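Local coordinates for 3-oxoacyl-[acyl-carrier protein] synthase (Thermus thermophilus, PDB 1UB7) that probably catalyses the first condensation of fatty acid synthesis, joining acetyl-CoA to malonyl-ACP with loss of carbon dioxide, at residues S2-L7 with G160-G165; V72-V77 with K100-D105; E213-A218 with Q247-I252. All coordinates share one frame; numbering follows the deposited sequence.

Contact 1. Residues S2-L7 with G160-G165; sequences SGILAL and GAAVVG
The flat groups that meet here are peptide units: Gly3 and Gly165 form an antiparallel hydrogen-bonded pair, with Gly3 N giving to Gly165 O (2.7 Å) and Gly165 N giving back to Gly3 O (2.9 Å). One face of this two-strand part of the sheet carries Ile4, Leu7, Ala162 and Val164; the other carries Ala6 and Val163, together with the two glycines, which add no side chain to it. The pairing sets strand 3-10, an outer strand of the sheet within this chain, against strand 158-165 in the mixed five-stranded sheet of this thiolase-like protein. A beta bulge interrupts the register, because Leu5 and Ala6 both stand opposite Val163. Leu5 N bonds to Val163 O at 2.8 Å, while Val163 N reaches Ala6 O from 33° off the carbonyl plane.

At the bulge the Leu5 side chain bends back along the partner strand, CG lying beside the backbone N (chi1 -50°), and CD1 settles 3.7 Å from Gly165 CA, in the place that a beta carbon of this residue would need. With an alanine in place of Leu5, the CD1 contacts with Gly165 CA and Val163 CG1 would vanish, and this would probably leave a gap beside the glycine. On the face that carries Ile4 and Leu7, Ile4 CG2 packs against Ala162 CB, which itself touches Trp113 of helix 112-125. Farther along, Leu7 CD1 lies 3.3 Å from Ala161 O. At the chain start Ser2 OG, hydrogen-bonded to His121 ND1, rests 3.5 Å from Val164 CG1.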
ATOM      1  N   SER A   2     -19.389  -7.786  -4.656  1.00 32.74           N
ATOM      2  CA  SER A   2     -18.457  -7.891  -5.817  1.00 37.66           C
ATOM      3  C   SER A   2     -17.889  -9.298  -5.903  1.00 39.11           C
ATOM      4  O   SER A   2     -18.056 -10.107  -4.986  1.00 45.46           O
ATOM      5  CB  SER A   2     -17.306  -6.890  -5.672  1.00 42.62           C
ATOM      6  OG  SER A   2     -16.362  -7.329  -4.711  1.00 38.63           O
ATOM      7  N   GLY A   3     -17.218  -9.584  -7.013  1.00 38.82           N
ATOM      8  CA  GLY A   3     -16.621 -10.891  -7.208  1.00 30.38           C
ATOM      9  C   GLY A   3     -15.470 -10.822  -8.194  1.00 36.33           C
ATOM     10  O   GLY A   3     -15.133  -9.738  -8.683  1.00 32.15           O
ATOM     11  N   ILE A   4     -14.865 -11.975  -8.482  1.00 36.88           N
ATOM     12  CA  ILE A   4     -13.751 -12.052  -9.416  1.00 34.99           C
ATOM     13  C   ILE A   4     -14.229 -12.308 -10.843  1.00 39.99           C
ATOM     14  O   ILE A   4     -14.736 -13.377 -11.161  1.00 40.34           O
ATOM     15  CB  ILE A   4     -12.758 -13.145  -8.983  1.00 36.41           C
ATOM     16  CG1 ILE A   4     -11.907 -12.609  -7.833  1.00 27.20           C
ATOM     17  CG2 ILE A   4     -11.869 -13.564 -10.155  1.00 24.66           C
ATOM     18  CD1 ILE A   4     -11.023 -13.633  -7.194  1.00 25.23           C
ATOM     19  N   LEU A   5     -14.053 -11.309 -11.700  1.00 39.44           N
ATOM     20  CA  LEU A   5     -14.472 -11.385 -13.083  1.00 33.69           C
ATOM     21  C   LEU A   5     -13.438 -12.028 -14.011  1.00 37.85           C
ATOM     22  O   LEU A   5     -13.789 -12.548 -15.076  1.00 43.23           O
ATOM     23  CB  LEU A   5     -14.791  -9.981 -13.589  1.00 32.40           C
ATOM     24  CG  LEU A   5     -15.721  -9.114 -12.744  1.00 38.48           C
ATOM     25  CD1 LEU A   5     -15.898  -7.770 -13.434  1.00 37.30           C
ATOM     26  CD2 LEU A   5     -17.058  -9.810 -12.542  1.00 34.61           C
ATOM     27  N   ALA A   6     -12.166 -11.988 -13.628  1.00 31.00           N
ATOM     28  CA  ALA A   6     -11.110 -12.555 -14.463  1.00 28.83           C
ATOM     29  C   ALA A   6      -9.893 -12.869 -13.605  1.00 31.89           C
ATOM     30  O   ALA A   6      -9.699 -12.259 -12.547  1.00 27.52           O
ATOM     31  CB  ALA A   6     -10.723 -11.566 -15.566  1.00 27.15           C
ATOM     32  N   LEU A   7      -9.074 -13.808 -14.077  1.00 28.72           N
ATOM     33  CA  LEU A   7      -7.881 -14.238 -13.348  1.00 26.98           C
ATOM     34  C   LEU A   7      -6.793 -14.683 -14.309  1.00 29.11           C
ATOM     35  O   LEU A   7      -7.077 -15.189 -15.391  1.00 27.33           O
ATOM     36  CB  LEU A   7      -8.234 -15.405 -12.418  1.00 24.04           C
ATOM     37  CG  LEU A   7      -7.110 -16.266 -11.815  1.00 36.80           C
ATOM     38  CD1 LEU A   7      -6.414 -15.523 -10.671  1.00 33.20           C
ATOM     39  CD2 LEU A   7      -7.705 -17.577 -11.307  1.00 25.69           C
ATOM     40  N   GLY A 160       0.344 -12.838  -9.974  1.00 29.90           N
ATOM     41  CA  GLY A 160      -1.017 -13.270 -10.189  1.00 27.37           C
ATOM     42  C   GLY A 160      -1.878 -12.024 -10.259  1.00 31.25           C
ATOM     43  O   GLY A 160      -1.475 -10.959  -9.789  1.00 32.48           O
ATOM     44  N   ALA A 161      -3.070 -12.147 -10.825  1.00 28.58           N
ATOM     45  CA  ALA A 161      -3.949 -10.998 -10.946  1.00 27.08           C
ATOM     46  C   ALA A 161      -5.397 -11.387 -11.120  1.00 31.37           C
ATOM     47  O   ALA A 161      -5.734 -12.440 -11.661  1.00 34.57           O
ATOM     48  CB  ALA A 161      -3.522 -10.148 -12.124  1.00 25.04           C
ATOM     49  N   ALA A 162      -6.269 -10.507 -10.678  1.00 29.74           N
ATOM     50  CA  ALA A 162      -7.677 -10.758 -10.835  1.00 31.56           C
ATOM     51  C   ALA A 162      -8.376  -9.425 -11.001  1.00 31.15           C
ATOM     52  O   ALA A 162      -7.887  -8.390 -10.549  1.00 29.67           O
ATOM     53  CB  ALA A 162      -8.212 -11.487  -9.615  1.00 28.44           C
ATOM     54  N   VAL A 163      -9.515  -9.440 -11.662  1.00 31.59           N
ATOM     55  CA  VAL A 163     -10.258  -8.207 -11.808  1.00 32.86           C
ATOM     56  C   VAL A 163     -11.436  -8.365 -10.879  1.00 34.21           C
ATOM     57  O   VAL A 163     -12.143  -9.369 -10.946  1.00 32.13           O
ATOM     58  CB  VAL A 163     -10.766  -8.011 -13.241  1.00 32.15           C
ATOM     59  CG1 VAL A 163     -11.795  -6.886 -13.279  1.00 33.32           C
ATOM     60  CG2 VAL A 163      -9.603  -7.688 -14.150  1.00 27.29           C
ATOM     61  N   VAL A 164     -11.633  -7.404  -9.983  1.00 28.64           N
ATOM     62  CA  VAL A 164     -12.770  -7.482  -9.079  1.00 29.19           C
ATOM     63  C   VAL A 164     -13.857  -6.527  -9.582  1.00 33.86           C
ATOM     64  O   VAL A 164     -13.574  -5.375  -9.935  1.00 40.51           O
ATOM     65  CB  VAL A 164     -12.354  -7.122  -7.626  1.00 26.67           C
ATOM     66  CG1 VAL A 164     -13.564  -7.090  -6.731  1.00 22.53           C
ATOM     67  CG2 VAL A 164     -11.352  -8.148  -7.111  1.00 31.14           C
ATOM     68  N   GLY A 165     -15.091  -7.018  -9.637  1.00 32.15           N
ATOM     69  CA  GLY A 165     -16.200  -6.194 -10.100  1.00 35.64           C
ATOM     70  C   GLY A 165     -17.562  -6.740  -9.694  1.00 36.44           C
ATOM     71  O   GLY A 165     -17.648  -7.770  -9.018  1.00 34.16           O
TER

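Contact 2. Residues V72-V77 with K100-D105; sequences VDAVIV and KAFAYD
Strands 72-78 and 102-107 are the two parallel strands of a beta-alpha-beta unit, and they pair from Ala74 with Phe102 to Val77 with Asp105. Four backbone hydrogen bonds tie them, among them Val75 N to Phe102 O (2.9 Å) and Tyr104 N to Val75 O (3.1 Å). Two aromatic rings lean over their neighbours on one face. Phe102 has CG between its backbone N and carbonyl carbon (chi1 52°), which brings the ring across to Ala74. Ala74 CB sits over the ring centre, 3.7 Å from the centroid and 14° off the normal, a well-centred CH-pi contact. The Tyr104 ring receives Ile76 CG1 less squarely, 27° off the normal, and Ile76 CD1 comes within 3.5 Å of Tyr104 OH (weakly hydrogen-bonded to Gln119 of the second subunit).

On the other face Val75 CB meets Ala103 CB at 4.2 Å. Asp105 OD1 lies 3.4 Å from Val77 CB, yet its carboxylate is held elsewhere: OD2 accepts from Thr89 N and OD1 from Ala90 N, at the start of helix 89-96. That helix covers Val75, Val77 and Ala103 through Ala90, whereas helix 112-125 packs on Ile76, Phe102 and Tyr104. Strand 131-138 flanks 72-78, and past 102-107 the sheet runs on into the second subunit, whose Tyr115 OH is hydrogen-bonded to Ala103 N.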
ATOM      1  N   VAL A  72     -11.933  -0.974 -15.893  1.00 34.23           N
ATOM      2  CA  VAL A  72     -11.071  -0.995 -14.728  1.00 35.37           C
ATOM      3  C   VAL A  72     -10.602   0.419 -14.364  1.00 38.23           C
ATOM      4  O   VAL A  72      -9.894   1.060 -15.140  1.00 37.72           O
ATOM      5  CB  VAL A  72      -9.857  -1.921 -14.979  1.00 35.73           C
ATOM      6  CG1 VAL A  72      -8.707  -1.585 -14.014  1.00 32.14           C
ATOM      7  CG2 VAL A  72     -10.296  -3.364 -14.809  1.00 27.34           C
ATOM      8  N   ASP A  73     -10.993   0.894 -13.178  1.00 36.74           N
ATOM      9  CA  ASP A  73     -10.605   2.231 -12.742  1.00 37.58           C
ATOM     10  C   ASP A  73      -9.529   2.223 -11.678  1.00 35.04           C
ATOM     11  O   ASP A  73      -9.154   3.285 -11.189  1.00 30.11           O
ATOM     12  CB  ASP A  73     -11.786   2.998 -12.153  1.00 40.82           C
ATOM     13  CG  ASP A  73     -13.013   2.933 -13.010  1.00 40.42           C
ATOM     14  OD1 ASP A  73     -12.891   3.091 -14.247  1.00 54.08           O
ATOM     15  OD2 ASP A  73     -14.102   2.734 -12.433  1.00 41.67           O
ATOM     16  N   ALA A  74      -9.029   1.051 -11.303  1.00 31.04           N
ATOM     17  CA  ALA A  74      -8.018   1.030 -10.258  1.00 34.04           C
ATOM     18  C   ALA A  74      -7.107  -0.168 -10.298  1.00 33.64           C
ATOM     19  O   ALA A  74      -7.541  -1.296 -10.538  1.00 31.03           O
ATOM     20  CB  ALA A  74      -8.683   1.114  -8.865  1.00 25.06           C
ATOM     21  N   VAL A  75      -5.834   0.092 -10.044  1.00 27.21           N
ATOM     22  CA  VAL A  75      -4.861  -0.970 -10.001  1.00 27.15           C
ATOM     23  C   VAL A  75      -4.199  -0.957  -8.635  1.00 30.96           C
ATOM     24  O   VAL A  75      -3.659   0.064  -8.198  1.00 30.69           O
ATOM     25  CB  VAL A  75      -3.783  -0.796 -11.067  1.00 33.22           C
ATOM     26  CG1 VAL A  75      -2.854  -2.014 -11.073  1.00 31.32           C
ATOM     27  CG2 VAL A  75      -4.439  -0.594 -12.404  1.00 26.89           C
ATOM     28  N   ILE A  76      -4.290  -2.089  -7.947  1.00 28.57           N
ATOM     29  CA  ILE A  76      -3.665  -2.250  -6.652  1.00 28.01           C
ATOM     30  C   ILE A  76      -2.668  -3.391  -6.791  1.00 31.76           C
ATOM     31  O   ILE A  76      -3.048  -4.508  -7.178  1.00 29.71           O
ATOM     32  CB  ILE A  76      -4.652  -2.683  -5.569  1.00 28.08           C
ATOM     33  CG1 ILE A  76      -5.757  -1.642  -5.371  1.00 26.93           C
ATOM     34  CG2 ILE A  76      -3.891  -2.877  -4.275  1.00 22.63           C
ATOM     35  CD1 ILE A  76      -6.868  -2.104  -4.364  1.00 24.05           C
ATOM     36  N   VAL A  77      -1.403  -3.121  -6.501  1.00 26.14           N
ATOM     37  CA  VAL A  77      -0.405  -4.185  -6.571  1.00 26.76           C
ATOM     38  C   VAL A  77       0.010  -4.594  -5.158  1.00 27.30           C
ATOM     39  O   VAL A  77       0.627  -3.819  -4.426  1.00 28.18           O
ATOM     40  CB  VAL A  77       0.860  -3.749  -7.350  1.00 27.23           C
ATOM     41  CG1 VAL A  77       1.987  -4.752  -7.120  1.00 27.46           C
ATOM     42  CG2 VAL A  77       0.551  -3.664  -8.860  1.00 24.82           C
ATOM     43  N   LYS A 100      -7.199   4.188 -17.591  1.00 29.63           N
ATOM     44  CA  LYS A 100      -7.567   5.468 -17.004  1.00 33.44           C
ATOM     45  C   LYS A 100      -7.847   4.992 -15.584  1.00 29.27           C
ATOM     46  O   LYS A 100      -8.958   4.569 -15.297  1.00 28.67           O
ATOM     47  CB  LYS A 100      -8.859   5.988 -17.641  1.00 28.59           C
ATOM     48  CG  LYS A 100      -9.263   7.380 -17.170  1.00 38.19           C
ATOM     49  CD  LYS A 100     -10.734   7.654 -17.497  1.00 45.47           C
ATOM     50  CE  LYS A 100     -10.922   8.947 -18.276  1.00 50.75           C
ATOM     51  NZ  LYS A 100     -10.238  10.088 -17.618  1.00 59.45           N
ATOM     52  N   ALA A 101      -6.859   5.032 -14.697  1.00 30.91           N
ATOM     53  CA  ALA A 101      -7.104   4.501 -13.352  1.00 30.65           C
ATOM     54  C   ALA A 101      -6.188   4.993 -12.263  1.00 30.22           C
ATOM     55  O   ALA A 101      -5.050   5.387 -12.536  1.00 36.81           O
ATOM     56  CB  ALA A 101      -7.024   2.986 -13.404  1.00 26.49           C
ATOM     57  N   PHE A 102      -6.671   4.975 -11.017  1.00 29.63           N
ATOM     58  CA  PHE A 102      -5.783   5.376  -9.942  1.00 28.59           C
ATOM     59  C   PHE A 102      -4.996   4.112  -9.572  1.00 30.21           C
ATOM     60  O   PHE A 102      -5.444   2.996  -9.854  1.00 28.88           O
ATOM     61  CB  PHE A 102      -6.520   5.990  -8.744  1.00 20.26           C
ATOM     62  CG  PHE A 102      -7.656   5.169  -8.196  1.00 28.08           C
ATOM     63  CD1 PHE A 102      -8.943   5.282  -8.733  1.00 22.65           C
ATOM     64  CD2 PHE A 102      -7.489   4.431  -7.028  1.00 25.54           C
ATOM     65  CE1 PHE A 102     -10.047   4.689  -8.096  1.00 20.78           C
ATOM     66  CE2 PHE A 102      -8.595   3.831  -6.383  1.00 24.12           C
ATOM     67  CZ  PHE A 102      -9.868   3.968  -6.918  1.00 23.33           C
ATOM     68  N   ALA A 103      -3.824   4.282  -8.966  1.00 28.23           N
ATOM     69  CA  ALA A 103      -2.978   3.131  -8.666  1.00 24.91           C
ATOM     70  C   ALA A 103      -2.097   3.259  -7.434  1.00 27.89           C
ATOM     71  O   ALA A 103      -1.578   4.331  -7.142  1.00 21.86           O
ATOM     72  CB  ALA A 103      -2.081   2.843  -9.884  1.00 20.24           C
ATOM     73  N   TYR A 104      -1.910   2.149  -6.727  1.00 25.26           N
ATOM     74  CA  TYR A 104      -1.038   2.162  -5.579  1.00 28.42           C
ATOM     75  C   TYR A 104      -0.564   0.771  -5.182  1.00 28.69           C
ATOM     76  O   TYR A 104      -1.193  -0.223  -5.520  1.00 27.05           O
ATOM     77  CB  TYR A 104      -1.749   2.835  -4.417  1.00 28.52           C
ATOM     78  CG  TYR A 104      -2.855   2.025  -3.774  1.00 26.76           C
ATOM     79  CD1 TYR A 104      -2.568   1.036  -2.834  1.00 22.89           C
ATOM     80  CD2 TYR A 104      -4.192   2.310  -4.038  1.00 25.66           C
ATOM     81  CE1 TYR A 104      -3.592   0.362  -2.167  1.00 24.07           C
ATOM     82  CE2 TYR A 104      -5.222   1.639  -3.378  1.00 25.51           C
ATOM     83  CZ  TYR A 104      -4.917   0.675  -2.449  1.00 26.72           C
ATOM     84  OH  TYR A 104      -5.939   0.029  -1.793  1.00 29.52           O
ATOM     85  N   ASP A 105       0.562   0.706  -4.480  1.00 27.83           N
ATOM     86  CA  ASP A 105       1.074  -0.582  -3.999  1.00 32.13           C
ATOM     87  C   ASP A 105       0.599  -0.765  -2.568  1.00 28.92           C
ATOM     88  O   ASP A 105       0.543   0.188  -1.802  1.00 30.01           O
ATOM     89  CB  ASP A 105       2.610  -0.636  -4.000  1.00 27.83           C
ATOM     90  CG  ASP A 105       3.184  -0.631  -5.386  1.00 34.55           C
ATOM     91  OD1 ASP A 105       2.398  -0.863  -6.328  1.00 36.19           O
ATOM     92  OD2 ASP A 105       4.406  -0.404  -5.540  1.00 42.73           O
TER

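Contact 3. Residues E213-A218 with Q247-I252; sequences EVFKFA and QANLRI
Asn249 OD1, 4.4 Å from Phe215 CE2 across the contact, is the acceptor of a capping bond: Ile252 N points at it from 2.7 Å, in the carbonyl plane and with an N-H...O angle of 154°. Asn249 is thus the N-cap of helix 250-258, and its other amide atom, ND2, gives to Arg35 O. With both ends of the amide engaged, its rotation is fixed. The capped residue, Ile252, is also the one whose side chain packs most on helix 211-233.

Ile252 and Phe215 carry the larger part of the contact. Ile252 CG1 lies over one face of the Phe215 ring, 4.1 Å from the centroid, in a CH-pi contact displaced toward CD2 and CE2. The ring gets there because Phe215 CG is anti to the backbone N (chi1 -174°), which extends it from helix 211-233 toward the cap. The two side chains run alongside one another with opposed directions. At the edge of the ring, Arg251 CB approaches CE2 at 4.0 Å. One turn on from Phe215, Ala218 CB presses against Ile252 CG2 at 3.5 Å, closer than ordinary van der Waals contact.

Beyond its CB, Arg251 turns away from the ring, and its guanidinium makes weak hydrogen bonds to Val33 O and Thr34 O. Residues 247-251 form the predicted ACP-binding region; Arg251 closes it and is probably the arginine needed for the weak association with ACP. Around the contact, helix 29-35 lies beside the capped end of helix 250-258 and supplies the carbonyls that Asn249 and Arg251 use, while Phe306 of strand 300-307 packs on both Ala218 and Ala248.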
ATOM      1  N   GLU A 213       8.270 -19.919  15.449  1.00 82.27           N
ATOM      2  CA  GLU A 213       7.123 -19.150  15.916  1.00 86.18           C
ATOM      3  C   GLU A 213       6.167 -18.905  14.758  1.00 83.36           C
ATOM      4  O   GLU A 213       4.947 -18.953  14.930  1.00 80.89           O
ATOM      5  CB  GLU A 213       7.579 -17.815  16.511  1.00 92.34           C
ATOM      6  CG  GLU A 213       8.493 -17.962  17.720  1.00100.52           C
ATOM      7  CD  GLU A 213       7.905 -18.872  18.788  1.00106.14           C
ATOM      8  OE1 GLU A 213       6.764 -18.611  19.234  1.00104.91           O
ATOM      9  OE2 GLU A 213       8.586 -19.848  19.180  1.00107.49           O
ATOM     10  N   VAL A 214       6.729 -18.649  13.580  1.00 80.20           N
ATOM     11  CA  VAL A 214       5.936 -18.411  12.377  1.00 79.74           C
ATOM     12  C   VAL A 214       5.062 -19.638  12.092  1.00 81.40           C
ATOM     13  O   VAL A 214       3.935 -19.511  11.607  1.00 79.66           O
ATOM     14  CB  VAL A 214       6.856 -18.120  11.157  1.00 76.64           C
ATOM     15  CG1 VAL A 214       6.027 -17.915   9.897  1.00 74.26           C
ATOM     16  CG2 VAL A 214       7.701 -16.888  11.433  1.00 70.78           C
ATOM     17  N   PHE A 215       5.591 -20.821  12.410  1.00 82.30           N
ATOM     18  CA  PHE A 215       4.882 -22.087  12.216  1.00 79.54           C
ATOM     19  C   PHE A 215       3.697 -22.150  13.177  1.00 78.49           C
ATOM     20  O   PHE A 215       2.562 -22.457  12.784  1.00 74.47           O
ATOM     21  CB  PHE A 215       5.825 -23.269  12.486  1.00 80.76           C
ATOM     22  CG  PHE A 215       5.224 -24.611  12.172  1.00 84.55           C
ATOM     23  CD1 PHE A 215       4.166 -25.114  12.928  1.00 84.32           C
ATOM     24  CD2 PHE A 215       5.679 -25.352  11.085  1.00 88.05           C
ATOM     25  CE1 PHE A 215       3.570 -26.330  12.604  1.00 84.01           C
ATOM     26  CE2 PHE A 215       5.088 -26.573  10.753  1.00 88.12           C
ATOM     27  CZ  PHE A 215       4.030 -27.060  11.513  1.00 83.72           C
ATOM     28  N   LYS A 216       3.989 -21.868  14.444  1.00 74.81           N
ATOM     29  CA  LYS A 216       2.995 -21.868  15.509  1.00 75.44           C
ATOM     30  C   LYS A 216       1.848 -20.899  15.146  1.00 72.11           C
ATOM     31  O   LYS A 216       0.665 -21.202  15.338  1.00 62.15           O
ATOM     32  CB  LYS A 216       3.683 -21.443  16.814  1.00 79.10           C
ATOM     33  CG  LYS A 216       3.040 -21.968  18.094  1.00 86.49           C
ATOM     34  CD  LYS A 216       3.801 -21.493  19.334  1.00 89.80           C
ATOM     35  CE  LYS A 216       5.259 -21.950  19.322  1.00 94.23           C
ATOM     36  NZ  LYS A 216       5.993 -21.570  20.569  1.00 93.59           N
ATOM     37  N   PHE A 217       2.227 -19.741  14.605  1.00 71.84           N
ATOM     38  CA  PHE A 217       1.297 -18.689  14.182  1.00 68.95           C
ATOM     39  C   PHE A 217       0.386 -19.137  13.029  1.00 64.74           C
ATOM     40  O   PHE A 217      -0.843 -19.176  13.163  1.00 61.24           O
ATOM     41  CB  PHE A 217       2.105 -17.446  13.758  1.00 70.78           C
ATOM     42  CG  PHE A 217       1.286 -16.375  13.079  1.00 72.32           C
ATOM     43  CD1 PHE A 217       0.281 -15.698  13.770  1.00 69.99           C
ATOM     44  CD2 PHE A 217       1.512 -16.057  11.741  1.00 67.60           C
ATOM     45  CE1 PHE A 217      -0.487 -14.718  13.135  1.00 72.58           C
ATOM     46  CE2 PHE A 217       0.754 -15.086  11.097  1.00 69.28           C
ATOM     47  CZ  PHE A 217      -0.248 -14.412  11.792  1.00 73.32           C
ATOM     48  N   ALA A 218       1.002 -19.469  11.898  1.00 62.09           N
ATOM     49  CA  ALA A 218       0.271 -19.903  10.711  1.00 64.25           C
ATOM     50  C   ALA A 218      -0.815 -20.906  11.066  1.00 65.05           C
ATOM     51  O   ALA A 218      -2.000 -20.690  10.784  1.00 62.43           O
ATOM     52  CB  ALA A 218       1.237 -20.523   9.698  1.00 58.77           C
ATOM     53  N   GLN A 247       0.661 -20.675   0.029  1.00 54.70           N
ATOM     54  CA  GLN A 247       1.555 -21.807  -0.207  1.00 59.40           C
ATOM     55  C   GLN A 247       2.932 -21.513   0.362  1.00 60.80           C
ATOM     56  O   GLN A 247       3.864 -21.219  -0.379  1.00 60.45           O
ATOM     57  CB  GLN A 247       1.687 -22.090  -1.705  1.00 56.71           C
ATOM     58  CG  GLN A 247       0.369 -22.367  -2.399  1.00 60.26           C
ATOM     59  CD  GLN A 247      -0.264 -23.664  -1.951  1.00 59.46           C
ATOM     60  OE1 GLN A 247       0.276 -24.743  -2.192  1.00 64.99           O
ATOM     61  NE2 GLN A 247      -1.415 -23.567  -1.296  1.00 59.33           N
ATOM     62  N   ALA A 248       3.060 -21.597   1.681  1.00 64.64           N
ATOM     63  CA  ALA A 248       4.339 -21.334   2.328  1.00 69.25           C
ATOM     64  C   ALA A 248       5.060 -22.620   2.739  1.00 70.76           C
ATOM     65  O   ALA A 248       6.269 -22.765   2.537  1.00 70.70           O
ATOM     66  CB  ALA A 248       4.122 -20.450   3.548  1.00 69.82           C
ATOM     67  N   ASN A 249       4.305 -23.549   3.313  1.00 71.37           N
ATOM     68  CA  ASN A 249       4.859 -24.808   3.784  1.00 72.00           C
ATOM     69  C   ASN A 249       3.802 -25.915   3.814  1.00 67.96           C
ATOM     70  O   ASN A 249       2.702 -25.739   4.349  1.00 58.34           O
ATOM     71  CB  ASN A 249       5.460 -24.595   5.179  1.00 79.17           C
ATOM     72  CG  ASN A 249       5.893 -25.886   5.832  1.00 85.94           C
ATOM     73  OD1 ASN A 249       5.071 -26.645   6.349  1.00 87.13           O
ATOM     74  ND2 ASN A 249       7.195 -26.147   5.808  1.00 92.36           N
ATOM     75  N   LEU A 250       4.148 -27.062   3.239  1.00 69.98           N
ATOM     76  CA  LEU A 250       3.236 -28.198   3.182  1.00 72.88           C
ATOM     77  C   LEU A 250       2.833 -28.700   4.574  1.00 75.50           C
ATOM     78  O   LEU A 250       1.670 -29.032   4.802  1.00 73.37           O
ATOM     79  CB  LEU A 250       3.871 -29.329   2.364  1.00 71.75           C
ATOM     80  CG  LEU A 250       3.007 -30.543   2.010  1.00 74.51           C
ATOM     81  CD1 LEU A 250       1.800 -30.131   1.174  1.00 69.87           C
ATOM     82  CD2 LEU A 250       3.861 -31.534   1.244  1.00 74.81           C
ATOM     83  N   ARG A 251       3.782 -28.749   5.507  1.00 76.73           N
ATOM     84  CA  ARG A 251       3.477 -29.211   6.860  1.00 75.43           C
ATOM     85  C   ARG A 251       2.396 -28.317   7.452  1.00 69.98           C
ATOM     86  O   ARG A 251       1.443 -28.803   8.068  1.00 62.83           O
ATOM     87  CB  ARG A 251       4.728 -29.161   7.752  1.00 79.03           C
ATOM     88  CG  ARG A 251       5.953 -29.856   7.161  1.00 83.62           C
ATOM     89  CD  ARG A 251       5.624 -31.275   6.720  1.00 85.20           C
ATOM     90  NE  ARG A 251       6.277 -31.609   5.456  1.00 85.95           N
ATOM     91  CZ  ARG A 251       5.818 -32.516   4.598  1.00 85.14           C
ATOM     92  NH1 ARG A 251       4.704 -33.182   4.871  1.00 87.36           N
ATOM     93  NH2 ARG A 251       6.463 -32.742   3.458  1.00 82.51           N
ATOM     94  N   ILE A 252       2.557 -27.012   7.244  1.00 64.78           N
ATOM     95  CA  ILE A 252       1.625 -26.007   7.744  1.00 63.07           C
ATOM     96  C   ILE A 252       0.243 -26.176   7.114  1.00 62.42           C
ATOM     97  O   ILE A 252      -0.782 -26.102   7.799  1.00 60.34           O
ATOM     98  CB  ILE A 252       2.164 -24.574   7.466  1.00 63.95           C
ATOM     99  CG1 ILE A 252       3.525 -24.391   8.159  1.00 60.52           C
ATOM    100  CG2 ILE A 252       1.151 -23.522   7.940  1.00 63.01           C
ATOM    101  CD1 ILE A 252       4.100 -22.989   8.091  1.00 54.69           C
TER

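In the fold
Contacts 1 and 2 belong to one mixed sheet, at its opposite outer strands within the chain, and contact 2 is nested in the loop that contact 1 closes. Their centres are 13 Å apart, and they touch where Val163 CG1 meets Val72 CG2 at 4.1 Å. Contact 3 comes later in the sequence and on the other side of the chain's centre, its nearest atoms about 12 Å from contact 1 and about 17 Å from contact 2. It alone approaches the predicted active-site residues: the side chain of Asn249 is about 7 Å from that of Asn276, and the side chain of Ala218 about 7 Å from that of His246. Contact 2 instead forms part of the dimer interface.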